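Local coordinates for major allergen Alt a 1 (Alternaria alternata, PDB 3V0R), which is a secreted fungal allergen that forms a disulfide-linked homodimer and may bind and inhibit the beta-glucanase activity of host plant thaumatin-like proteins, at residues A[14-19]-A[124-129]; A[44-49]-A[68-73]; A[80-85]-A[98-103]. All blocks are in the same frame, centred on the assembly; numbering follows the deposited sequence.

In the fold
All three contacts belong to one antiparallel beta sheet that curls into a barrel. Contact 1 pairs the first and last strands of the chain, 15-25 and 114-128. Contacts 2 and 3 lie between its segments in sequence, one after the other. Contact 2 packs Leu-46, just before strand 47-53, and Phe-48, within it, on residues 69-71. Contact 3 pairs strands 81-87 and 93-106, a hairpin. Centres are about 12 Å apart between contact 1 and each of the others, and about 16 Å between 2 and 3. Trp-16 meets Leu-46 and Met-71; Ile-18 and Ile-124 meet contact 3 in the interior. Asp-72 O probably accepts a hydrogen bond from Lys-85 N, joining neighbouring strands 72-76 and 81-87.

Contact 1: residues A[14-19]-A[124-129]; sequences YVWKIS and ITLVTL. With 8AC (8-aminooctanoic acid), chain L; 0FU (2,5,6-triaminopyrimidin-4-ol), chain J; SO4 (sulfate ion), chain B.
The backbone O of Tyr-14 takes a nearly straight hydrogen bond from Leu-126 N, 2.9 Å long with an N-H...O angle of 172°. The CA of Thr-125 adds a CA-H...O contact to the same oxygen. Two residues along, Trp-16 and Ile-124 form an antiparallel hydrogen-bonded pair. Ile-124 N gives to Trp-16 O at 2.9 Å, and Trp-16 N returns a bond to Ile-124 O at 3.1 Å, in the carbonyl plane. Ile-124 O also meets the CA of Val-15 at 3.2 Å. Val-15 and Thr-125 are the non-hydrogen-bonded pair on the other face, where Val-15 CG2 lies beside Thr-125 OG1.

The indole of Trp-16 is the centre of the side-chain packing. Leu-126 lays its CD1 over one face of the six-membered ring, 3.6 Å from the centroid and 12° off the normal, a CH-pi contact. Ile-124 turns CG1 between its own backbone N and carbonyl carbon (chi1 54°), and this brings CG1 over to the Trp-16 side, with CD1 3.7 Å from Trp-16 CB. Its other branch, CG2, meets Ile-18 CG1 at 4.0 Å, the two side chains crossing at about a right angle.

Tyr-14, Trp-16 and Leu-126 also line a ligand pocket. The chain of 8-aminooctanoic acid runs over one face of the Tyr-14 ring. Its carboxylate lies at the edge of the Trp-16 ring, and Leu-126 CD1 is 3.5 Å from its OAB. Gln-86 hydrogen-bonds this ligand. A triaminopyrimidinol lies at the edge of the Tyr-14 ring. At the far end Lys-17 NZ bonds a sulfate ion, probably from the crystallisation liquor, and Asn-109 of the second subunit. The whole is an antiparallel strand pair of a beta barrel whose end carries a ligand pocket.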
loop_
_atom_site.group_PDB
_atom_site.type_symbol
_atom_site.label_atom_id
_atom_site.label_comp_id
_atom_site.label_asym_id
_atom_site.label_seq_id
_atom_site.Cartn_x
_atom_site.Cartn_y
_atom_site.Cartn_z
ATOM N N TYR A 14 -19.098 -11.768 -16.490
ATOM C CA TYR A 14 -19.023 -12.277 -15.112
ATOM C C TYR A 14 -17.949 -13.351 -14.960
ATOM O O TYR A 14 -17.942 -14.114 -13.995
ATOM C CB TYR A 14 -20.407 -12.795 -14.703
ATOM C CG TYR A 14 -21.388 -11.639 -14.613
ATOM C CD1 TYR A 14 -22.238 -11.370 -15.641
ATOM C CD2 TYR A 14 -21.388 -10.804 -13.506
ATOM C CE1 TYR A 14 -23.126 -10.287 -15.595
ATOM C CE2 TYR A 14 -22.279 -9.735 -13.445
ATOM C CZ TYR A 14 -23.086 -9.486 -14.493
ATOM O OH TYR A 14 -23.957 -8.421 -14.441
ATOM N N VAL A 15 -17.032 -13.384 -15.918
ATOM C CA VAL A 15 -15.903 -14.309 -15.932
ATOM C C VAL A 15 -14.575 -13.577 -15.837
ATOM O O VAL A 15 -14.284 -12.647 -16.632
ATOM C CB VAL A 15 -15.954 -15.152 -17.228
ATOM C CG1 VAL A 15 -14.757 -16.136 -17.257
ATOM C CG2 VAL A 15 -17.282 -15.918 -17.298
ATOM N N TRP A 16 -13.794 -13.920 -14.818
ATOM C CA TRP A 16 -12.499 -13.312 -14.546
ATOM C C TRP A 16 -11.412 -14.326 -14.616
ATOM O O TRP A 16 -11.662 -15.514 -14.315
ATOM C CB TRP A 16 -12.485 -12.636 -13.195
ATOM C CG TRP A 16 -13.400 -11.468 -13.020
ATOM C CD1 TRP A 16 -14.085 -10.765 -13.976
ATOM C CD2 TRP A 16 -13.758 -10.810 -11.751
ATOM N NE1 TRP A 16 -14.799 -9.748 -13.404
ATOM C CE2 TRP A 16 -14.620 -9.749 -12.064
ATOM C CE3 TRP A 16 -13.439 -11.049 -10.428
ATOM C CZ2 TRP A 16 -15.157 -8.918 -11.089
ATOM C CZ3 TRP A 16 -13.949 -10.209 -9.467
ATOM C CH2 TRP A 16 -14.840 -9.194 -9.792
ATOM N N LYS A 17 -10.183 -13.900 -14.948
ATOM C CA LYS A 17 -9.035 -14.804 -15.051
ATOM C C LYS A 17 -8.224 -14.651 -13.798
ATOM O O LYS A 17 -7.994 -13.507 -13.356
ATOM C CB LYS A 17 -8.185 -14.349 -16.230
ATOM C CG LYS A 17 -6.960 -15.218 -16.467
ATOM C CD LYS A 17 -6.225 -14.741 -17.730
ATOM C CE LYS A 17 -5.193 -13.695 -17.339
ATOM N NZ LYS A 17 -4.312 -13.299 -18.497
ATOM N N ILE A 18 -7.787 -15.779 -13.226
ATOM C CA ILE A 18 -6.968 -15.821 -12.047
ATOM C C ILE A 18 -5.612 -16.348 -12.521
ATOM O O ILE A 18 -5.498 -17.329 -13.254
ATOM C CB ILE A 18 -7.500 -16.736 -10.926
ATOM C CG1 ILE A 18 -8.969 -16.448 -10.656
ATOM C CG2 ILE A 18 -6.583 -16.620 -9.680
ATOM C CD1 ILE A 18 -9.277 -15.116 -9.975
ATOM N N SER A 19 -4.568 -15.657 -12.141
ATOM C CA SER A 19 -3.211 -16.011 -12.567
ATOM C C SER A 19 -2.175 -15.581 -11.505
ATOM O O SER A 19 -2.474 -14.845 -10.537
ATOM C CB SER A 19 -2.833 -15.341 -13.911
ATOM O OG SER A 19 -2.898 -13.937 -13.771
ATOM N N ILE A 124 -12.951 -17.916 -13.261
ATOM C CA ILE A 124 -14.022 -18.038 -12.271
ATOM C C ILE A 124 -15.284 -17.410 -12.910
ATOM O O ILE A 124 -15.180 -16.421 -13.683
ATOM C CB ILE A 124 -13.682 -17.310 -10.924
ATOM C CG1 ILE A 124 -13.282 -15.838 -11.034
ATOM C CG2 ILE A 124 -12.611 -18.047 -10.134
ATOM C CD1 ILE A 124 -14.453 -14.827 -10.896
ATOM N N THR A 125 -16.447 -17.894 -12.514
ATOM C CA THR A 125 -17.742 -17.306 -12.903
ATOM C C THR A 125 -18.447 -16.794 -11.650
ATOM O O THR A 125 -18.705 -17.518 -10.661
ATOM C CB THR A 125 -18.646 -18.313 -13.704
ATOM O OG1 THR A 125 -17.978 -18.769 -14.871
ATOM C CG2 THR A 125 -20.042 -17.632 -14.130
ATOM N N LEU A 126 -18.775 -15.506 -11.651
ATOM C CA LEU A 126 -19.516 -14.900 -10.569
ATOM C C LEU A 126 -21.012 -15.149 -10.718
ATOM O O LEU A 126 -21.612 -14.799 -11.728
ATOM C CB LEU A 126 -19.191 -13.398 -10.486
ATOM C CG LEU A 126 -17.763 -13.017 -10.147
ATOM C CD1 LEU A 126 -17.494 -11.624 -10.696
ATOM C CD2 LEU A 126 -17.600 -13.036 -8.629
ATOM N N VAL A 127 -21.648 -15.694 -9.678
ATOM C CA VAL A 127 -23.051 -16.083 -9.680
ATOM C C VAL A 127 -23.736 -15.598 -8.400
ATOM O O VAL A 127 -23.139 -15.587 -7.313
ATOM C CB VAL A 127 -23.210 -17.613 -9.837
ATOM C CG1 VAL A 127 -24.690 -17.998 -9.953
ATOM C CG2 VAL A 127 -22.417 -18.146 -11.058
ATOM N N THR A 128 -25.009 -15.186 -8.546
ATOM C CA THR A 128 -25.716 -14.511 -7.504
ATOM C C THR A 128 -26.151 -15.524 -6.396
ATOM O O THR A 128 -26.723 -16.588 -6.713
ATOM C CB THR A 128 -26.951 -13.856 -8.084
ATOM O OG1 THR A 128 -26.622 -13.022 -9.198
ATOM C CG2 THR A 128 -27.685 -13.012 -6.989
ATOM N N LEU A 129 -25.893 -15.199 -5.151
ATOM C CA LEU A 129 -26.402 -15.981 -4.017
ATOM C C LEU A 129 -27.853 -15.712 -3.760
ATOM O O LEU A 129 -28.286 -14.545 -3.705
ATOM C CB LEU A 129 -25.687 -15.568 -2.771
ATOM C CG LEU A 129 -24.467 -16.325 -2.374
ATOM C CD1 LEU A 129 -24.032 -15.733 -0.965
ATOM C CD2 LEU A 129 -24.722 -17.841 -2.174
HETATM N NAA 8AC L . -24.364 -4.787 -18.900
HETATM O OAB 8AC L . -19.141 -8.510 -10.959
HETATM O OAC 8AC L . -18.107 -6.638 -11.024
HETATM C CAD 8AC L . -23.350 -4.626 -17.848
HETATM C CAE 8AC L . -22.635 -5.946 -17.659
HETATM C CAF 8AC L . -21.238 -5.764 -17.099
HETATM C CAG 8AC L . -21.288 -6.117 -15.606
HETATM C CAH 8AC L . -20.017 -6.730 -15.140
HETATM C CAI 8AC L . -20.003 -6.751 -13.583
HETATM C CAJ 8AC L . -18.898 -7.658 -13.094
HETATM C CAK 8AC L . -18.708 -7.559 -11.567
HETATM C C4 0FU J . -22.743 -3.660 -13.123
HETATM N N3 0FU J . -23.843 -3.739 -13.917
HETATM C C2 0FU J . -24.783 -4.712 -13.758
HETATM N NAA 0FU J . -25.846 -4.733 -14.576
HETATM N N1 0FU J . -24.669 -5.650 -12.793
HETATM C C6 0FU J . -23.583 -5.619 -11.968
HETATM N NAB 0FU J . -23.458 -6.525 -11.026
HETATM C C5 0FU J . -22.581 -4.618 -12.107
HETATM N NAC 0FU J . -21.487 -4.544 -11.304
HETATM O O4 0FU J . -21.771 -2.692 -13.267
HETATM S S SO4 B . -1.752 -10.505 -18.178
HETATM O O1 SO4 B . -2.620 -11.144 -17.129
HETATM O O2 SO4 B . -1.580 -11.486 -19.290
HETATM O O3 SO4 B . -2.427 -9.261 -18.669
HETATM O O4 SO4 B . -0.381 -10.141 -17.712
#

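Contact 2: residues A[44-49]-A[68-73]. With 0FU (2,5,6-triaminopyrimidin-4-ol), chain M.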
loop_
_atom_site.group_PDB
_atom_site.type_symbol
_atom_site.label_atom_id
_atom_site.label_comp_id
_atom_site.label_asym_id
_atom_site.label_seq_id
_atom_site.Cartn_x
_atom_site.Cartn_y
_atom_site.Cartn_z
ATOM N N GLY A 44 -13.004 -4.852 -19.936
ATOM C CA GLY A 44 -12.953 -3.850 -18.884
ATOM C C GLY A 44 -11.575 -3.701 -18.260
ATOM O O GLY A 44 -10.713 -4.520 -18.407
ATOM N N THR A 45 -11.423 -2.666 -17.473
ATOM C CA THR A 45 -10.162 -2.306 -16.877
ATOM C C THR A 45 -9.655 -3.132 -15.699
ATOM O O THR A 45 -8.440 -3.133 -15.421
ATOM C CB THR A 45 -10.246 -0.804 -16.553
ATOM O OG1 THR A 45 -9.806 -0.147 -17.730
ATOM C CG2 THR A 45 -9.424 -0.415 -15.490
ATOM N N LEU A 46 -10.515 -3.862 -15.033
ATOM C CA LEU A 46 -10.185 -4.505 -13.790
ATOM C C LEU A 46 -8.996 -5.473 -13.895
ATOM O O LEU A 46 -8.974 -6.414 -14.703
ATOM C CB LEU A 46 -11.454 -5.244 -13.321
ATOM C CG LEU A 46 -11.358 -6.019 -12.027
ATOM C CD1 LEU A 46 -11.418 -4.945 -10.956
ATOM C CD2 LEU A 46 -12.507 -7.020 -11.905
ATOM N N ASP A 47 -8.022 -5.261 -13.010
ATOM C CA ASP A 47 -6.795 -6.000 -13.020
ATOM C C ASP A 47 -6.093 -5.672 -11.736
ATOM O O ASP A 47 -5.503 -4.587 -11.618
ATOM C CB ASP A 47 -5.960 -5.603 -14.241
ATOM C CG ASP A 47 -4.816 -6.559 -14.523
ATOM O OD1 ASP A 47 -4.556 -7.455 -13.715
ATOM O OD2 ASP A 47 -4.150 -6.388 -15.562
ATOM N N PHE A 48 -6.135 -6.553 -10.753
ATOM C CA PHE A 48 -5.566 -6.236 -9.489
ATOM C C PHE A 48 -5.092 -7.467 -8.742
ATOM O O PHE A 48 -5.353 -8.607 -9.164
ATOM C CB PHE A 48 -6.579 -5.513 -8.651
ATOM C CG PHE A 48 -7.737 -6.316 -8.256
ATOM C CD1 PHE A 48 -7.854 -6.778 -6.930
ATOM C CD2 PHE A 48 -8.702 -6.630 -9.131
ATOM C CE1 PHE A 48 -8.931 -7.526 -6.539
ATOM C CE2 PHE A 48 -9.788 -7.397 -8.770
ATOM C CZ PHE A 48 -9.923 -7.819 -7.459
ATOM N N THR A 49 -4.337 -7.217 -7.675
ATOM C CA THR A 49 -3.835 -8.286 -6.806
ATOM C C THR A 49 -4.718 -8.483 -5.611
ATOM O O THR A 49 -5.210 -7.523 -4.959
ATOM C CB THR A 49 -2.395 -8.030 -6.380
ATOM O OG1 THR A 49 -1.606 -7.889 -7.553
ATOM C CG2 THR A 49 -1.841 -9.304 -5.643
ATOM N N ASN A 68 -8.390 -1.419 0.499
ATOM C CA ASN A 68 -9.597 -0.777 0.045
ATOM C C ASN A 68 -10.629 -1.782 -0.454
ATOM O O ASN A 68 -11.801 -1.460 -0.486
ATOM C CB ASN A 68 -9.264 0.239 -1.077
ATOM C CG ASN A 68 -8.635 1.547 -0.550
ATOM O OD1 ASN A 68 -9.044 2.162 0.483
ATOM N ND2 ASN A 68 -7.616 2.002 -1.281
ATOM N N SER A 69 -10.209 -3.014 -0.801
ATOM C CA SER A 69 -10.926 -3.809 -1.829
ATOM C C SER A 69 -12.444 -4.065 -1.666
ATOM O O SER A 69 -12.977 -4.383 -0.604
ATOM C CB SER A 69 -10.255 -5.163 -2.122
ATOM O OG SER A 69 -10.555 -5.542 -3.482
ATOM N N PHE A 70 -13.125 -3.996 -2.789
ATOM C CA PHE A 70 -14.509 -4.361 -2.824
ATOM C C PHE A 70 -14.678 -5.903 -2.840
ATOM O O PHE A 70 -15.786 -6.395 -2.873
ATOM C CB PHE A 70 -15.114 -3.694 -4.074
ATOM C CG PHE A 70 -14.612 -4.261 -5.365
ATOM C CD1 PHE A 70 -13.335 -4.008 -5.798
ATOM C CD2 PHE A 70 -15.418 -5.096 -6.130
ATOM C CE1 PHE A 70 -12.844 -4.601 -6.964
ATOM C CE2 PHE A 70 -14.951 -5.656 -7.309
ATOM C CZ PHE A 70 -13.671 -5.400 -7.729
ATOM N N MET A 71 -13.583 -6.653 -2.866
ATOM C CA MET A 71 -13.649 -8.120 -2.971
ATOM C C MET A 71 -13.076 -8.764 -1.693
ATOM O O MET A 71 -12.053 -8.314 -1.186
ATOM C CB MET A 71 -12.758 -8.606 -4.090
ATOM C CG MET A 71 -13.183 -8.219 -5.491
ATOM S SD MET A 71 -14.787 -8.924 -5.910
ATOM C CE MET A 71 -14.358 -10.643 -5.623
ATOM N N ASP A 72 -13.718 -9.844 -1.266
ATOM C CA ASP A 72 -13.194 -10.747 -0.222
ATOM C C ASP A 72 -12.893 -12.055 -0.838
ATOM O O ASP A 72 -13.502 -12.427 -1.832
ATOM C CB ASP A 72 -14.177 -10.948 0.908
ATOM C CG ASP A 72 -14.367 -9.655 1.767
ATOM O OD1 ASP A 72 -13.501 -8.775 1.782
ATOM O OD2 ASP A 72 -15.401 -9.566 2.444
ATOM N N PHE A 73 -11.937 -12.774 -0.241
ATOM C CA PHE A 73 -11.642 -14.139 -0.636
ATOM C C PHE A 73 -11.429 -15.056 0.561
ATOM O O PHE A 73 -11.139 -14.612 1.659
ATOM C CB PHE A 73 -10.451 -14.197 -1.576
ATOM C CG PHE A 73 -9.105 -14.122 -0.876
ATOM C CD1 PHE A 73 -8.598 -12.944 -0.474
ATOM C CD2 PHE A 73 -8.344 -15.282 -0.664
ATOM C CE1 PHE A 73 -7.331 -12.833 0.110
ATOM C CE2 PHE A 73 -7.077 -15.200 -0.062
ATOM C CZ PHE A 73 -6.571 -13.968 0.331
HETATM C C4 0FU M . 1.096 -9.870 -3.351
HETATM N N3 0FU M . 1.293 -10.826 -2.437
HETATM C C2 0FU M . 1.258 -12.126 -2.802
HETATM N NAA 0FU M . 1.469 -13.034 -1.827
HETATM N N1 0FU M . 1.039 -12.506 -4.096
HETATM C C6 0FU M . 0.832 -11.576 -5.040
HETATM N NAB 0FU M . 0.588 -11.918 -6.313
HETATM C C5 0FU M . 0.870 -10.228 -4.660
HETATM N NAC 0FU M . 0.669 -9.225 -5.515
HETATM O O4 0FU M . 1.130 -8.542 -3.070
#
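Phe-48 and Met-71 make the tight part of this contact. The ring atom CZ of Phe-48 comes within 3.8 Å of Met-71 CG, and the two side chains cross at about a right angle. Phe-48 CG sits between its backbone N and carbonyl carbon (chi1 67°), and the ring reaches across to segment 68-73. Ser-69 OG lies 4.0 Å from Phe-48 CE1. That oxygen also accepts a hydrogen bond from Met-71 N at 3.3 Å, an ST turn that ties the bend before strand 72-76.

Phe-70 is partly exposed, and its contacts across to segment 44-49 are looser, although Met-71 CG covers one face of its ring. The Phe-70 and Phe-48 rings meet obliquely, centroids 5.9 Å apart and planes at 46°. Leu-46 CD1 touches the edge of the Phe-70 ring at CZ, 4.0 Å away. No hydrogen bond joins the two segments.

Phe-70 and Leu-46 meet Phe-70 of the third subunit, and Phe-48 meets its Asn-68, so the contact lies at a subunit interface. Within the chain, Phe-48 and Met-71 both pack on Cys-65 of the Cys-50 to Cys-65 disulfide. Phe-48 also lies on Ile-38 of strand 33-40, and Met-71 on Leu-84 and Gln-86 of strand 81-87.

Contact 3: residues A[80-85]-A[98-103]; sequences SGLLLK and ATLPNY
Ala-98 and Leu-82 form an antiparallel hydrogen-bonded pair in the beta hairpin of strands 81-87 and 93-106. Leu-82 N gives to Ala-98 O at 2.8 Å, and Ala-98 N returns a bond to Leu-82 O at 3.1 Å. The returning donor is tilted 16° from the carbonyl plane. Ala-98 O also receives the CA-H of Gly-81.

Thr-99 is next, paired with Gly-81 as the non-hydrogen-bonded pair. Its CA makes a CA-H...O contact with Ser-80 O, and its CG2 lies 3.9 Å from that same oxygen. Ser-80 and Gly-81 both face Asp-76 on the preceding strand, a G1 beta bulge, and Ser-80 holds the left-handed conformation of its first position.

Leu-100 N bonds Ser-80 O at 2.9 Å, so this oxygen holds one N-H and one CA-H. The Leu-100 side chain turns inward with CG anti to its carbonyl carbon (chi1 -51°). Its CD1 rests on Leu-82 CB at 4.1 Å, and the two leucines are inclined to each other. Ile-18 and Phe-21 of strand 15-25 and Phe-75 of strand 72-76 also pack on Leu-100, which places it in the barrel interior.

After Pro-101 the strand resumes at Asn-102, whose amide folds back over the break. Its ND2 gives a nearly straight hydrogen bond to Leu-100 O at 3.0 Å, with that oxygen almost in the amide plane. The same nitrogen makes a weak, bent bond to Ser-80 OG at 3.1 Å, with an N-H...O angle of 134°.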
loop_
_atom_site.group_PDB
_atom_site.type_symbol
_atom_site.label_atom_id
_atom_site.label_comp_id
_atom_site.label_asym_id
_atom_site.label_seq_id
_atom_site.Cartn_x
_atom_site.Cartn_y
_atom_site.Cartn_z
ATOM N N SER A 80 -6.611 -26.583 -2.769
ATOM C CA SER A 80 -6.255 -25.374 -3.500
ATOM C C SER A 80 -7.478 -24.682 -4.022
ATOM O O SER A 80 -7.499 -24.215 -5.163
ATOM C CB SER A 80 -5.301 -25.709 -4.655
ATOM O OG SER A 80 -4.068 -26.159 -4.112
ATOM N N GLY A 81 -8.501 -24.553 -3.192
ATOM C CA GLY A 81 -9.738 -24.008 -3.637
ATOM C C GLY A 81 -9.945 -22.579 -3.219
ATOM O O GLY A 81 -9.796 -22.249 -2.064
ATOM N N LEU A 82 -10.218 -21.741 -4.170
ATOM C CA LEU A 82 -10.485 -20.340 -3.956
ATOM C C LEU A 82 -11.977 -20.040 -3.976
ATOM O O LEU A 82 -12.684 -20.547 -4.830
ATOM C CB LEU A 82 -9.863 -19.536 -5.107
ATOM C CG LEU A 82 -10.148 -18.042 -5.154
ATOM C CD1 LEU A 82 -9.482 -17.279 -4.030
ATOM C CD2 LEU A 82 -9.716 -17.393 -6.471
ATOM N N LEU A 83 -12.414 -19.162 -3.088
ATOM C CA LEU A 83 -13.764 -18.619 -3.077
ATOM C C LEU A 83 -13.661 -17.092 -3.019
ATOM O O LEU A 83 -12.905 -16.547 -2.256
ATOM C CB LEU A 83 -14.475 -19.116 -1.817
ATOM C CG LEU A 83 -15.818 -18.530 -1.469
ATOM C CD1 LEU A 83 -16.828 -18.805 -2.533
ATOM C CD2 LEU A 83 -16.372 -19.055 -0.105
ATOM N N LEU A 84 -14.360 -16.428 -3.927
ATOM C CA LEU A 84 -14.461 -14.957 -3.956
ATOM C C LEU A 84 -15.868 -14.532 -3.622
ATOM O O LEU A 84 -16.809 -15.234 -3.953
ATOM C CB LEU A 84 -14.106 -14.442 -5.347
ATOM C CG LEU A 84 -12.716 -14.710 -5.890
ATOM C CD1 LEU A 84 -12.610 -14.327 -7.385
ATOM C CD2 LEU A 84 -11.705 -13.874 -5.060
ATOM N N LYS A 85 -16.032 -13.355 -3.032
ATOM C CA LYS A 85 -17.298 -12.794 -2.763
ATOM C C LYS A 85 -17.306 -11.315 -3.051
ATOM O O LYS A 85 -16.376 -10.600 -2.669
ATOM C CB LYS A 85 -17.634 -13.020 -1.313
ATOM C CG LYS A 85 -18.914 -12.386 -0.879
ATOM C CD LYS A 85 -19.249 -12.641 0.581
ATOM C CE LYS A 85 -18.330 -11.883 1.515
ATOM N NZ LYS A 85 -18.766 -11.998 2.953
ATOM N N ALA A 98 -12.901 -21.603 -7.707
ATOM C CA ALA A 98 -11.978 -22.288 -8.596
ATOM C C ALA A 98 -10.952 -23.089 -7.861
ATOM O O ALA A 98 -10.783 -22.932 -6.667
ATOM C CB ALA A 98 -11.245 -21.239 -9.491
ATOM N N THR A 99 -10.240 -23.928 -8.576
ATOM C CA THR A 99 -9.038 -24.579 -8.122
ATOM C C THR A 99 -7.882 -23.788 -8.722
ATOM O O THR A 99 -7.916 -23.457 -9.924
ATOM C CB THR A 99 -8.945 -26.069 -8.610
ATOM O OG1 THR A 99 -10.004 -26.855 -8.015
ATOM C CG2 THR A 99 -7.619 -26.677 -8.180
ATOM N N LEU A 100 -6.854 -23.512 -7.921
ATOM C CA LEU A 100 -5.660 -22.781 -8.440
ATOM C C LEU A 100 -4.486 -23.759 -8.377
ATOM O O LEU A 100 -3.841 -23.901 -7.368
ATOM C CB LEU A 100 -5.397 -21.559 -7.590
ATOM C CG LEU A 100 -6.514 -20.600 -7.319
ATOM C CD1 LEU A 100 -6.023 -19.343 -6.634
ATOM C CD2 LEU A 100 -7.251 -20.177 -8.618
ATOM N N PRO A 101 -4.210 -24.471 -9.473
ATOM C CA PRO A 101 -3.163 -25.493 -9.429
ATOM C C PRO A 101 -1.829 -24.819 -9.197
ATOM O O PRO A 101 -1.528 -23.744 -9.786
ATOM C CB PRO A 101 -3.176 -26.087 -10.827
ATOM C CG PRO A 101 -4.406 -25.593 -11.496
ATOM C CD PRO A 101 -4.855 -24.382 -10.796
ATOM N N ASN A 102 -1.043 -25.438 -8.337
ATOM C CA ASN A 102 0.253 -24.875 -8.034
ATOM C C ASN A 102 1.303 -25.922 -7.666
ATOM O O ASN A 102 0.957 -27.085 -7.396
ATOM C CB ASN A 102 0.056 -23.854 -6.933
ATOM C CG ASN A 102 -0.405 -24.477 -5.636
ATOM O OD1 ASN A 102 0.411 -24.907 -4.857
ATOM N ND2 ASN A 102 -1.708 -24.615 -5.449
ATOM N N TYR A 103 2.567 -25.531 -7.695
ATOM C CA TYR A 103 3.668 -26.404 -7.335
ATOM C C TYR A 103 4.484 -25.765 -6.221
ATOM O O TYR A 103 4.795 -24.539 -6.328
ATOM C CB TYR A 103 4.541 -26.603 -8.576
ATOM C CG TYR A 103 5.682 -27.536 -8.317
ATOM C CD1 TYR A 103 5.449 -28.885 -8.078
ATOM C CD2 TYR A 103 6.990 -27.074 -8.282
ATOM C CE1 TYR A 103 6.509 -29.767 -7.810
ATOM C CE2 TYR A 103 8.058 -27.937 -8.027
ATOM C CZ TYR A 103 7.802 -29.275 -7.792
ATOM O OH TYR A 103 8.862 -30.111 -7.520
#